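Local coordinates for uncharacterized protein (Exiguobacterium sibiricum, PDB 3B77) that is of unknown function but carries a bacterial pleckstrin-homology domain followed by a helical region resembling oligomerisation segments, at residues G5-P10 with I101-K106; K29-I34 with F186-I191; Y71-V76 with L119-K124; V76-A81 with D113-L118. All blocks are in the same frame, centred on the assembly; numbering follows the deposited sequence.

Contact 1. Residues G5-P10 with I101-K106; sequences GQVIHP and IDVDKK
Gly5 meets the strand end at Val103 through two backbone hydrogen bonds. Gly5 N donates to Asp102 O at 2.8 Å, and Asp104 N donates to Gly5 O at 2.9 Å. The second bond is nearly straight, with an N-H...O angle of 170°. Gly5 O also takes a CA-H...O contact from Val103 CA at 3.4 Å. The two bonds make a single beta bridge between Gly5 and Val103. Next to the bridge, the methyl group Val7 CG2 lies 3.7 Å from Val103 CG1. Val103 CG1 stands anti to its own backbone N (chi1 -176°), and this turns it to the Val7 side.

Gln6 reaches the same strand end by its amide. Its CB starts out pointing away, but the chain bends at chi2 and brings the amide back to Asp104. Gln6 NE2 gives Asp104 OD2 a weak hydrogen bond of 3.3 Å. Gln6 OE1 lies as close to OD2 but, also an acceptor, makes no bond. The amide and carboxylate planes stand 80° apart.

The bridge joins the two sheets of the PH domain. Within this chain, strand 6-7 is an edge of the five-stranded sheet, and 97-104 is an edge of the three-stranded one.

Further out, Asp104 is positioned by its own turn. Asp104 OD1 accepts from Lys106 N at 2.9 Å, from above the carboxylate plane. This Asx turn forms where the strand passes into a 3-10 segment. Val7 also touches Phe32 and His110, and Val103 packs on Ile34 and Val111. Backbone bonds of Gln6 with Lys35 and of Val103 with Val88 tie each partner into its sheet.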
# COMPACT_ATOMS: atom_id res chain seq x y z
N GLY A 5 -9.72 -8.05 -67.02
CA GLY A 5 -11.08 -7.55 -66.86
C GLY A 5 -11.46 -6.30 -67.62
O GLY A 5 -10.61 -5.56 -68.06
N GLN A 6 -12.77 -6.09 -67.72
CA GLN A 6 -13.34 -4.95 -68.45
C GLN A 6 -14.16 -4.07 -67.52
O GLN A 6 -15.02 -4.55 -66.80
CB GLN A 6 -14.27 -5.44 -69.58
CG GLN A 6 -13.66 -6.41 -70.61
CD GLN A 6 -12.62 -5.77 -71.50
OE1 GLN A 6 -12.79 -4.67 -71.99
NE2 GLN A 6 -11.53 -6.49 -71.72
N VAL A 7 -13.89 -2.77 -67.56
CA VAL A 7 -14.72 -1.81 -66.86
C VAL A 7 -16.05 -1.74 -67.59
O VAL A 7 -16.09 -1.47 -68.80
CB VAL A 7 -14.06 -0.42 -66.83
CG1 VAL A 7 -14.98 0.59 -66.15
CG2 VAL A 7 -12.70 -0.49 -66.14
N ILE A 8 -17.13 -2.01 -66.86
CA ILE A 8 -18.46 -2.00 -67.44
C ILE A 8 -19.04 -0.58 -67.36
O ILE A 8 -18.82 0.13 -66.40
CB ILE A 8 -19.39 -2.97 -66.69
CG1 ILE A 8 -18.79 -4.40 -66.62
CG2 ILE A 8 -20.77 -2.97 -67.30
CD1 ILE A 8 -18.35 -4.99 -67.94
N HIS A 9 -19.78 -0.19 -68.38
CA HIS A 9 -20.44 1.10 -68.44
C HIS A 9 -21.70 1.04 -67.56
O HIS A 9 -22.35 0.01 -67.51
CB HIS A 9 -20.82 1.41 -69.89
CG HIS A 9 -21.29 2.82 -70.11
ND1 HIS A 9 -22.59 3.20 -69.92
CD2 HIS A 9 -20.63 3.92 -70.52
CE1 HIS A 9 -22.72 4.49 -70.18
NE2 HIS A 9 -21.54 4.95 -70.55
N PRO A 10 -22.01 2.12 -66.83
CA PRO A 10 -23.22 2.25 -66.01
C PRO A 10 -24.54 1.76 -66.61
O PRO A 10 -25.41 1.30 -65.87
CB PRO A 10 -23.31 3.75 -65.77
CG PRO A 10 -21.91 4.22 -65.79
CD PRO A 10 -21.15 3.30 -66.70
N ILE A 101 -6.37 -6.73 -59.22
CA ILE A 101 -7.29 -6.83 -60.36
C ILE A 101 -6.64 -6.28 -61.61
O ILE A 101 -6.20 -5.14 -61.63
CB ILE A 101 -8.61 -6.08 -60.07
CG1 ILE A 101 -9.22 -6.53 -58.73
CG2 ILE A 101 -9.60 -6.29 -61.21
CD1 ILE A 101 -10.39 -5.70 -58.26
N ASP A 102 -6.56 -7.12 -62.65
CA ASP A 102 -5.99 -6.75 -63.96
C ASP A 102 -7.10 -6.24 -64.87
O ASP A 102 -8.13 -6.89 -64.99
CB ASP A 102 -5.29 -7.93 -64.62
CG ASP A 102 -3.96 -8.27 -63.97
OD1 ASP A 102 -3.15 -7.34 -63.78
OD2 ASP A 102 -3.72 -9.45 -63.66
N VAL A 103 -6.88 -5.10 -65.51
CA VAL A 103 -7.90 -4.44 -66.30
C VAL A 103 -7.33 -4.03 -67.66
O VAL A 103 -6.17 -3.60 -67.76
CB VAL A 103 -8.46 -3.19 -65.57
CG1 VAL A 103 -9.59 -2.57 -66.35
CG2 VAL A 103 -8.94 -3.56 -64.20
N ASP A 104 -8.16 -4.16 -68.69
CA ASP A 104 -7.84 -3.76 -70.05
C ASP A 104 -7.21 -2.38 -70.07
O ASP A 104 -7.85 -1.40 -69.69
CB ASP A 104 -9.13 -3.76 -70.88
CG ASP A 104 -8.89 -3.60 -72.39
OD1 ASP A 104 -7.87 -3.00 -72.83
OD2 ASP A 104 -9.79 -4.06 -73.14
N LYS A 105 -5.95 -2.30 -70.54
CA LYS A 105 -5.23 -1.03 -70.56
C LYS A 105 -5.97 0.05 -71.32
O LYS A 105 -5.74 1.23 -71.06
CB LYS A 105 -3.81 -1.17 -71.12
CG LYS A 105 -3.72 -1.56 -72.59
CD LYS A 105 -2.27 -1.81 -73.05
CE LYS A 105 -1.57 -0.56 -73.60
NZ LYS A 105 -0.14 -0.79 -74.08
N LYS A 106 -6.83 -0.35 -72.25
CA LYS A 106 -7.66 0.61 -72.98
C LYS A 106 -8.46 1.50 -72.03
O LYS A 106 -8.64 2.68 -72.29
CB LYS A 106 -8.63 -0.09 -73.96
CG LYS A 106 -7.99 -0.70 -75.24

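Contact 2. Residues K29-I34 with F186-I191; sequences KIYFLI and FYEKYI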
# COMPACT_ATOMS: atom_id res chain seq x y z
N LYS A 29 -25.93 1.40 -54.26
CA LYS A 29 -25.80 1.79 -55.65
C LYS A 29 -24.40 1.41 -56.16
O LYS A 29 -23.41 1.59 -55.47
CB LYS A 29 -26.10 3.29 -55.72
CG LYS A 29 -25.67 4.00 -56.99
CD LYS A 29 -26.23 5.42 -57.07
CE LYS A 29 -25.51 6.22 -58.14
NZ LYS A 29 -25.34 5.41 -59.36
N ILE A 30 -24.32 0.87 -57.38
CA ILE A 30 -23.04 0.44 -57.98
C ILE A 30 -22.35 1.63 -58.60
O ILE A 30 -22.95 2.33 -59.40
CB ILE A 30 -23.21 -0.60 -59.09
CG1 ILE A 30 -24.00 -1.82 -58.60
CG2 ILE A 30 -21.86 -1.05 -59.58
CD1 ILE A 30 -24.33 -2.84 -59.70
N TYR A 31 -21.09 1.85 -58.24
CA TYR A 31 -20.29 2.96 -58.77
C TYR A 31 -19.18 2.50 -59.70
O TYR A 31 -18.64 3.30 -60.45
CB TYR A 31 -19.69 3.78 -57.64
CG TYR A 31 -20.69 4.70 -56.98
CD1 TYR A 31 -21.46 4.27 -55.92
CD2 TYR A 31 -20.86 6.01 -57.43
CE1 TYR A 31 -22.37 5.09 -55.31
CE2 TYR A 31 -21.78 6.85 -56.82
CZ TYR A 31 -22.53 6.37 -55.76
OH TYR A 31 -23.45 7.15 -55.12
N PHE A 32 -18.82 1.23 -59.68
CA PHE A 32 -17.74 0.76 -60.52
C PHE A 32 -17.80 -0.75 -60.60
O PHE A 32 -17.89 -1.41 -59.58
CB PHE A 32 -16.41 1.19 -59.94
CG PHE A 32 -15.35 1.43 -60.98
CD1 PHE A 32 -14.52 0.39 -61.42
CD2 PHE A 32 -15.17 2.69 -61.53
CE1 PHE A 32 -13.55 0.61 -62.39
CE2 PHE A 32 -14.21 2.91 -62.47
CZ PHE A 32 -13.40 1.87 -62.90
N LEU A 33 -17.78 -1.28 -61.81
CA LEU A 33 -17.86 -2.72 -62.01
C LEU A 33 -16.79 -3.12 -63.01
O LEU A 33 -16.57 -2.43 -64.02
CB LEU A 33 -19.26 -3.12 -62.47
CG LEU A 33 -19.63 -4.59 -62.71
CD1 LEU A 33 -19.40 -5.49 -61.52
CD2 LEU A 33 -21.06 -4.65 -63.08
N ILE A 34 -16.08 -4.18 -62.67
CA ILE A 34 -15.05 -4.77 -63.50
C ILE A 34 -15.47 -6.21 -63.65
O ILE A 34 -15.68 -6.92 -62.65
CB ILE A 34 -13.67 -4.72 -62.83
CG1 ILE A 34 -13.20 -3.27 -62.67
CG2 ILE A 34 -12.67 -5.56 -63.64
CD1 ILE A 34 -11.96 -3.11 -61.82
N PHE A 186 -17.40 9.63 -52.21
CA PHE A 186 -16.03 9.44 -52.64
C PHE A 186 -15.92 8.90 -54.07
O PHE A 186 -15.02 9.30 -54.80
CB PHE A 186 -15.28 8.53 -51.66
CG PHE A 186 -15.05 9.15 -50.33
CD1 PHE A 186 -16.07 9.25 -49.42
CD2 PHE A 186 -13.83 9.67 -50.01
CE1 PHE A 186 -15.85 9.84 -48.20
CE2 PHE A 186 -13.62 10.26 -48.79
CZ PHE A 186 -14.63 10.35 -47.90
N TYR A 187 -16.80 7.99 -54.47
CA TYR A 187 -16.83 7.53 -55.85
C TYR A 187 -17.43 8.61 -56.73
O TYR A 187 -17.00 8.84 -57.85
CB TYR A 187 -17.66 6.26 -55.98
CG TYR A 187 -17.03 5.05 -55.35
CD1 TYR A 187 -15.93 4.45 -55.93
CD2 TYR A 187 -17.55 4.49 -54.20
CE1 TYR A 187 -15.33 3.35 -55.38
CE2 TYR A 187 -16.97 3.36 -53.64
CZ TYR A 187 -15.85 2.79 -54.23
OH TYR A 187 -15.21 1.67 -53.69
N GLU A 188 -18.45 9.29 -56.22
CA GLU A 188 -19.10 10.39 -56.94
C GLU A 188 -18.09 11.45 -57.31
O GLU A 188 -18.13 11.97 -58.41
CB GLU A 188 -20.20 10.99 -56.06
CG GLU A 188 -21.48 11.39 -56.79
CD GLU A 188 -22.74 11.17 -55.92
OE1 GLU A 188 -22.65 11.13 -54.66
OE2 GLU A 188 -23.82 11.00 -56.52
N LYS A 189 -17.17 11.76 -56.40
CA LYS A 189 -16.18 12.82 -56.60
C LYS A 189 -15.15 12.52 -57.68
O LYS A 189 -14.76 13.42 -58.43
CB LYS A 189 -15.46 13.07 -55.28
CG LYS A 189 -14.46 14.22 -55.24
CD LYS A 189 -13.76 14.17 -53.90
CE LYS A 189 -13.01 15.41 -53.55
NZ LYS A 189 -13.82 16.33 -52.71
N TYR A 190 -14.74 11.26 -57.77
CA TYR A 190 -13.68 10.85 -58.69
C TYR A 190 -14.12 10.10 -59.94
O TYR A 190 -13.37 10.06 -60.91
CB TYR A 190 -12.64 9.98 -57.97
CG TYR A 190 -11.88 10.70 -56.89
CD1 TYR A 190 -10.95 11.68 -57.21
CD2 TYR A 190 -12.09 10.39 -55.55
CE1 TYR A 190 -10.25 12.35 -56.23
CE2 TYR A 190 -11.40 11.05 -54.56
CZ TYR A 190 -10.47 12.03 -54.92
OH TYR A 190 -9.76 12.71 -53.95
N ILE A 191 -15.30 9.49 -59.93
CA ILE A 191 -15.80 8.77 -61.11
C ILE A 191 -16.54 9.66 -62.12
O ILE A 191 -16.65 9.30 -63.29
CB ILE A 191 -16.70 7.58 -60.75
CG1 ILE A 191 -15.88 6.32 -60.46
CG2 ILE A 191 -17.63 7.26 -61.90
CD1 ILE A 191 -14.91 6.46 -59.36
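Tyr31 and Tyr187 are the closest backbone points of the two segments, with CA atoms 6.4 Å apart. Strand 30-34 and helix 186-191 pass at 9.2 Å between axes, their directions 66° apart. Tyr31 and Phe32 share Phe43 as their partner on strand 39-44, a classic beta bulge, and both CB atoms point toward the helix.

The tyrosines make the main contact. Tyr31 CD2 lies 3.5 Å from Tyr187 CB, and Tyr31 CB is 3.7 Å from Tyr187 CG. The ring planes are close to parallel, 18° apart, but the rings are offset with little overlap. Tyr187 CG lies anti to its carbonyl carbon (chi1 -69°), and its ring runs on past Tyr31 until the hydroxyl bonds to Tyr68 OH. One turn on, Ile191 CG1 meets the edge of the Phe32 ring, 3.9 Å from CD2. Both Glu188 carboxylate oxygens, OE1 and OE2, stay 4.1 Å from Tyr31 OH, with no hydrogen bond.

Lys189 and Tyr190 face a second subunit and make weak polar contacts with its Asp26. The contact is plain packing of helix 184-191, the last of the chain and in the YvbH-like region, onto the five-stranded sheet of the PH domain.

Contact 3. Residues Y71-V76 with L119-K124; sequences YPIRHV and LAIAEK
Ile73 and Ile121 meet through different branches. Ile73 CG1 lies anti to its carbonyl carbon (chi1 -63°) and carries CD1 to the helix. Ile121 has a similar chi1 (-64°), but there the CG2 branch, anti to the backbone N, does the touching. Ile73 CD1 and Ile121 CG2 come to 3.9 Å. Val76 meets Leu119 by its own CB, 3.7 Å from Leu119 CD1.

Ala122 sits between these two pairs. Its small side chain allows a close backbone approach: the CA atoms of Ile73 and Ala122 are 4.8 Å apart. Ala122 CB lies 3.2 Å from Ile73 O, and Ala122 CA makes a CA-H...O contact with the same oxygen. Ala122 CB is also 4.2 Å from Ile73 CG2.

Strand 73-76 crosses helix 119-124 at -128°, with axes 7.0 Å apart. It is an edge of the three-stranded sheet within the chain. The N-terminal part of helix 108-146 takes the place of the C-terminal helix of the PH fold, packed against the sheets.

One water spans the strand and the helix. It donates to Ile73 O at 2.8 Å; its second leg, to Ala122 O, is unusually short and less certain. Ile73 N is bonded to Gln125 OE1, one turn further along the helix. Ile121 also touches Tyr187 of helix 184-191 and Phe183. Leu119 packs on Arg65 of the second subunit, and Glu123 on its His70.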
# COMPACT_ATOMS: atom_id res chain seq x y z
N TYR A 71 -14.79 -3.84 -43.06
CA TYR A 71 -13.57 -4.27 -43.76
C TYR A 71 -12.89 -3.05 -44.35
O TYR A 71 -13.23 -2.62 -45.44
CB TYR A 71 -13.91 -5.26 -44.87
CG TYR A 71 -14.57 -6.50 -44.38
CD1 TYR A 71 -13.83 -7.56 -43.92
CD2 TYR A 71 -15.94 -6.62 -44.36
CE1 TYR A 71 -14.42 -8.70 -43.46
CE2 TYR A 71 -16.54 -7.74 -43.90
CZ TYR A 71 -15.78 -8.78 -43.44
OH TYR A 71 -16.38 -9.94 -42.96
N PRO A 72 -11.96 -2.46 -43.61
CA PRO A 72 -11.21 -1.31 -44.12
C PRO A 72 -10.28 -1.54 -45.32
O PRO A 72 -9.64 -2.60 -45.45
CB PRO A 72 -10.37 -0.89 -42.91
CG PRO A 72 -11.04 -1.53 -41.73
CD PRO A 72 -11.57 -2.80 -42.24
N ILE A 73 -10.20 -0.50 -46.16
CA ILE A 73 -9.36 -0.48 -47.35
C ILE A 73 -8.03 0.10 -46.99
O ILE A 73 -7.96 1.10 -46.29
CB ILE A 73 -10.01 0.33 -48.50
CG1 ILE A 73 -11.32 -0.36 -48.92
CG2 ILE A 73 -9.09 0.44 -49.68
CD1 ILE A 73 -12.10 0.38 -49.92
N ARG A 74 -6.97 -0.59 -47.41
CA ARG A 74 -5.61 -0.21 -47.08
C ARG A 74 -4.68 -0.63 -48.21
O ARG A 74 -5.00 -1.51 -49.00
CB ARG A 74 -5.15 -0.94 -45.82
CG ARG A 74 -5.92 -0.65 -44.58
CD ARG A 74 -5.36 -1.47 -43.41
NE ARG A 74 -6.12 -1.25 -42.17
CZ ARG A 74 -7.12 -2.01 -41.70
NH1 ARG A 74 -7.54 -3.12 -42.33
NH2 ARG A 74 -7.72 -1.65 -40.56
N HIS A 75 -3.52 0.02 -48.26
CA HIS A 75 -2.47 -0.30 -49.20
C HIS A 75 -2.92 -0.29 -50.64
O HIS A 75 -2.65 -1.23 -51.39
CB HIS A 75 -1.84 -1.64 -48.83
CG HIS A 75 -1.39 -1.70 -47.41
ND1 HIS A 75 -0.34 -0.95 -46.94
CD2 HIS A 75 -1.86 -2.40 -46.35
CE1 HIS A 75 -0.17 -1.19 -45.65
NE2 HIS A 75 -1.09 -2.06 -45.26
N VAL A 76 -3.59 0.80 -51.01
CA VAL A 76 -4.07 0.99 -52.37
C VAL A 76 -2.88 1.27 -53.30
O VAL A 76 -2.16 2.25 -53.10
CB VAL A 76 -5.11 2.11 -52.44
CG1 VAL A 76 -5.58 2.32 -53.89
CG2 VAL A 76 -6.29 1.77 -51.53
N LEU A 119 -8.09 5.18 -52.65
CA LEU A 119 -7.04 5.89 -51.91
C LEU A 119 -7.68 6.89 -50.91
O LEU A 119 -7.28 7.00 -49.76
CB LEU A 119 -6.18 6.62 -52.95
CG LEU A 119 -4.67 6.83 -52.93
CD1 LEU A 119 -3.87 5.56 -52.65
CD2 LEU A 119 -4.29 7.40 -54.32
N ALA A 120 -8.71 7.59 -51.36
CA ALA A 120 -9.44 8.55 -50.56
C ALA A 120 -10.22 7.84 -49.45
O ALA A 120 -10.26 8.31 -48.31
CB ALA A 120 -10.36 9.35 -51.45
N ILE A 121 -10.84 6.71 -49.78
CA ILE A 121 -11.58 5.91 -48.78
C ILE A 121 -10.62 5.41 -47.70
O ILE A 121 -10.87 5.59 -46.52
CB ILE A 121 -12.33 4.70 -49.43
CG1 ILE A 121 -13.41 5.20 -50.40
CG2 ILE A 121 -12.97 3.80 -48.36
CD1 ILE A 121 -14.04 4.07 -51.21
N ALA A 122 -9.51 4.79 -48.11
CA ALA A 122 -8.51 4.29 -47.15
C ALA A 122 -8.11 5.40 -46.17
O ALA A 122 -7.97 5.17 -44.97
CB ALA A 122 -7.28 3.76 -47.87
N GLU A 123 -7.89 6.60 -46.69
CA GLU A 123 -7.45 7.68 -45.84
C GLU A 123 -8.51 8.09 -44.82
O GLU A 123 -8.22 8.28 -43.65
CB GLU A 123 -6.96 8.89 -46.65
CG GLU A 123 -6.61 10.08 -45.74
CD GLU A 123 -5.69 11.12 -46.36
OE1 GLU A 123 -5.12 10.87 -47.46
OE2 GLU A 123 -5.52 12.19 -45.72
N LYS A 124 -9.74 8.24 -45.27
CA LYS A 124 -10.84 8.65 -44.39
C LYS A 124 -11.00 7.66 -43.26
O LYS A 124 -11.23 8.05 -42.11
CB LYS A 124 -12.14 8.71 -45.18
CG LYS A 124 -13.35 9.20 -44.42
CD LYS A 124 -13.29 10.68 -44.16
CE LYS A 124 -14.62 11.19 -43.63
NZ LYS A 124 -14.53 12.60 -43.20
O HOH W 1 -7.43 2.85 -44.17

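Contact 4. Residues V76-A81 with D113-L118; sequences VMFETA and DLYKAL
Strand 76-79 and helix 113-118 run nearly antiparallel at 162°, with axes 8.5 Å apart and Phe78 and Tyr115 CA atoms separated by 6.8 Å. This is the sheet-to-helix packing of the PH domain, where the first turns of helix 108-146, the domain's closing helix, lie against the three-stranded sheet.

Tyr115 and Val76 are the main partners. Tyr115 CG stands anti to the backbone N (chi1 172°), and the ring reaches in beside the strand. Phe78 CB sits over one face of this ring in a CH-pi contact. Phe78 CB lies 3.8 Å from the centroid of the Tyr115 ring and 20° off the ring normal. Beyond CB the Phe78 ring turns off from the helix segment. The backbone between Val76 and Phe78 also touches the tyrosine, with Met77 C 3.7 Å from Tyr115 CE1. Met77 is a selenomethionine, and its CB points away from the helix.

Leu118 takes the next turn of the helix and packs by its CB against both methyl groups of Val76. Phe78 also rests on Val88 and Val111, and Leu118 on Phe92 and Tyr187. Phe78 and Glu79 pair in antiparallel fashion with a strand of the second subunit, so the sheet continues across the interface. Tyr115 packs on Leu63 of that subunit. On the strand side, Val76 CG1 comes within 3.7 Å of Tyr115 CD1.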
# COMPACT_ATOMS: atom_id res chain seq x y z
N VAL A 76 -3.59 0.80 -51.01
CA VAL A 76 -4.07 0.99 -52.37
C VAL A 76 -2.88 1.27 -53.30
O VAL A 76 -2.16 2.25 -53.10
CB VAL A 76 -5.11 2.11 -52.44
CG1 VAL A 76 -5.58 2.32 -53.89
CG2 VAL A 76 -6.29 1.77 -51.53
N MSE A 77 -2.70 0.40 -54.29
CA MSE A 77 -1.63 0.50 -55.28
C MSE A 77 -2.14 0.50 -56.73
O MSE A 77 -3.25 0.08 -57.03
CB MSE A 77 -0.69 -0.70 -55.16
CG MSE A 77 -0.08 -0.90 -53.80
SE MSE A 77 1.28 0.46 -53.39
CE MSE A 77 1.66 -0.16 -51.35
N PHE A 78 -1.28 0.96 -57.63
CA PHE A 78 -1.59 0.96 -59.06
C PHE A 78 -0.34 0.68 -59.87
O PHE A 78 0.76 1.02 -59.46
CB PHE A 78 -2.20 2.29 -59.49
CG PHE A 78 -2.76 2.25 -60.87
CD1 PHE A 78 -3.73 1.33 -61.19
CD2 PHE A 78 -2.32 3.13 -61.84
CE1 PHE A 78 -4.23 1.27 -62.46
CE2 PHE A 78 -2.84 3.08 -63.11
CZ PHE A 78 -3.78 2.16 -63.42
N GLU A 79 -0.54 0.05 -61.01
CA GLU A 79 0.56 -0.33 -61.87
C GLU A 79 0.11 -0.15 -63.31
O GLU A 79 -0.92 -0.68 -63.71
CB GLU A 79 0.93 -1.78 -61.56
CG GLU A 79 2.21 -2.31 -62.23
CD GLU A 79 2.62 -3.67 -61.68
OE1 GLU A 79 2.97 -3.75 -60.47
OE2 GLU A 79 2.59 -4.67 -62.46
N THR A 80 0.87 0.63 -64.10
CA THR A 80 0.47 0.92 -65.48
C THR A 80 0.98 -0.17 -66.39
O THR A 80 1.70 -1.07 -65.95
CB THR A 80 0.97 2.28 -65.97
OG1 THR A 80 2.39 2.23 -66.12
CG2 THR A 80 0.59 3.39 -65.03
N ALA A 81 0.58 -0.07 -67.67
CA ALA A 81 0.96 -1.02 -68.72
C ALA A 81 2.14 -0.54 -69.56
O ALA A 81 2.19 0.62 -69.99
CB ALA A 81 -0.22 -1.28 -69.63
N ASP A 113 -9.40 6.41 -62.04
CA ASP A 113 -10.39 7.05 -61.18
C ASP A 113 -10.74 6.18 -59.97
O ASP A 113 -11.02 6.70 -58.90
CB ASP A 113 -11.68 7.40 -61.95
CG ASP A 113 -11.48 8.51 -62.98
OD1 ASP A 113 -10.43 9.22 -62.93
OD2 ASP A 113 -12.41 8.68 -63.83
N LEU A 114 -10.75 4.87 -60.15
CA LEU A 114 -10.99 3.96 -59.04
C LEU A 114 -9.82 4.03 -58.04
O LEU A 114 -10.02 4.08 -56.83
CB LEU A 114 -11.17 2.53 -59.55
CG LEU A 114 -11.52 1.45 -58.52
CD1 LEU A 114 -12.82 1.75 -57.82
CD2 LEU A 114 -11.58 0.10 -59.19
N TYR A 115 -8.61 4.02 -58.58
CA TYR A 115 -7.42 4.16 -57.77
C TYR A 115 -7.57 5.36 -56.85
O TYR A 115 -7.39 5.22 -55.65
CB TYR A 115 -6.19 4.33 -58.67
CG TYR A 115 -4.92 4.66 -57.94
CD1 TYR A 115 -4.36 3.77 -57.05
CD2 TYR A 115 -4.26 5.87 -58.16
CE1 TYR A 115 -3.18 4.05 -56.40
CE2 TYR A 115 -3.08 6.17 -57.51
CZ TYR A 115 -2.53 5.27 -56.62
OH TYR A 115 -1.35 5.57 -55.95
N LYS A 116 -7.94 6.51 -57.41
CA LYS A 116 -8.11 7.71 -56.60
C LYS A 116 -9.16 7.54 -55.53
O LYS A 116 -8.93 7.90 -54.40
CB LYS A 116 -8.44 8.93 -57.46
CG LYS A 116 -7.33 9.41 -58.43
CD LYS A 116 -7.80 10.71 -59.12
CE LYS A 116 -6.99 11.13 -60.33
NZ LYS A 116 -7.47 12.47 -60.89
N ALA A 117 -10.32 6.99 -55.91
CA ALA A 117 -11.45 6.78 -54.98
C ALA A 117 -11.07 5.92 -53.78
O ALA A 117 -11.29 6.31 -52.63
CB ALA A 117 -12.66 6.14 -55.72
N LEU A 118 -10.49 4.75 -54.06
CA LEU A 118 -10.07 3.82 -53.02
C LEU A 118 -9.02 4.43 -52.07
O LEU A 118 -9.08 4.26 -50.84
CB LEU A 118 -9.52 2.54 -53.66
CG LEU A 118 -10.58 1.68 -54.36
CD1 LEU A 118 -9.94 0.40 -54.95
CD2 LEU A 118 -11.72 1.35 -53.37

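How the contacts relate
Contacts 3 and 4 share Val76 and follow one strand along one helix. Their centres are 12 Å apart, and Ile73 CD1 touches Leu118 CD2 at 3.6 Å. Contact 2 lies across helix 108-146 from them. Tyr187 OH reaches Leu118 CD2 at 3.5 Å and Ile121 CD1 at 3.6 Å, and Phe32 packs on Leu114. Contact 1 touches contact 2 through neighbouring strands, with Ile8 N 2.9 Å from Leu33 O in a probable hydrogen bond. It reaches contact 4 through Lys105 and Ala81, but stays about 10 Å from contact 3 at the nearest atoms. Contacts 2, 3 and 4 also touch the second subunit.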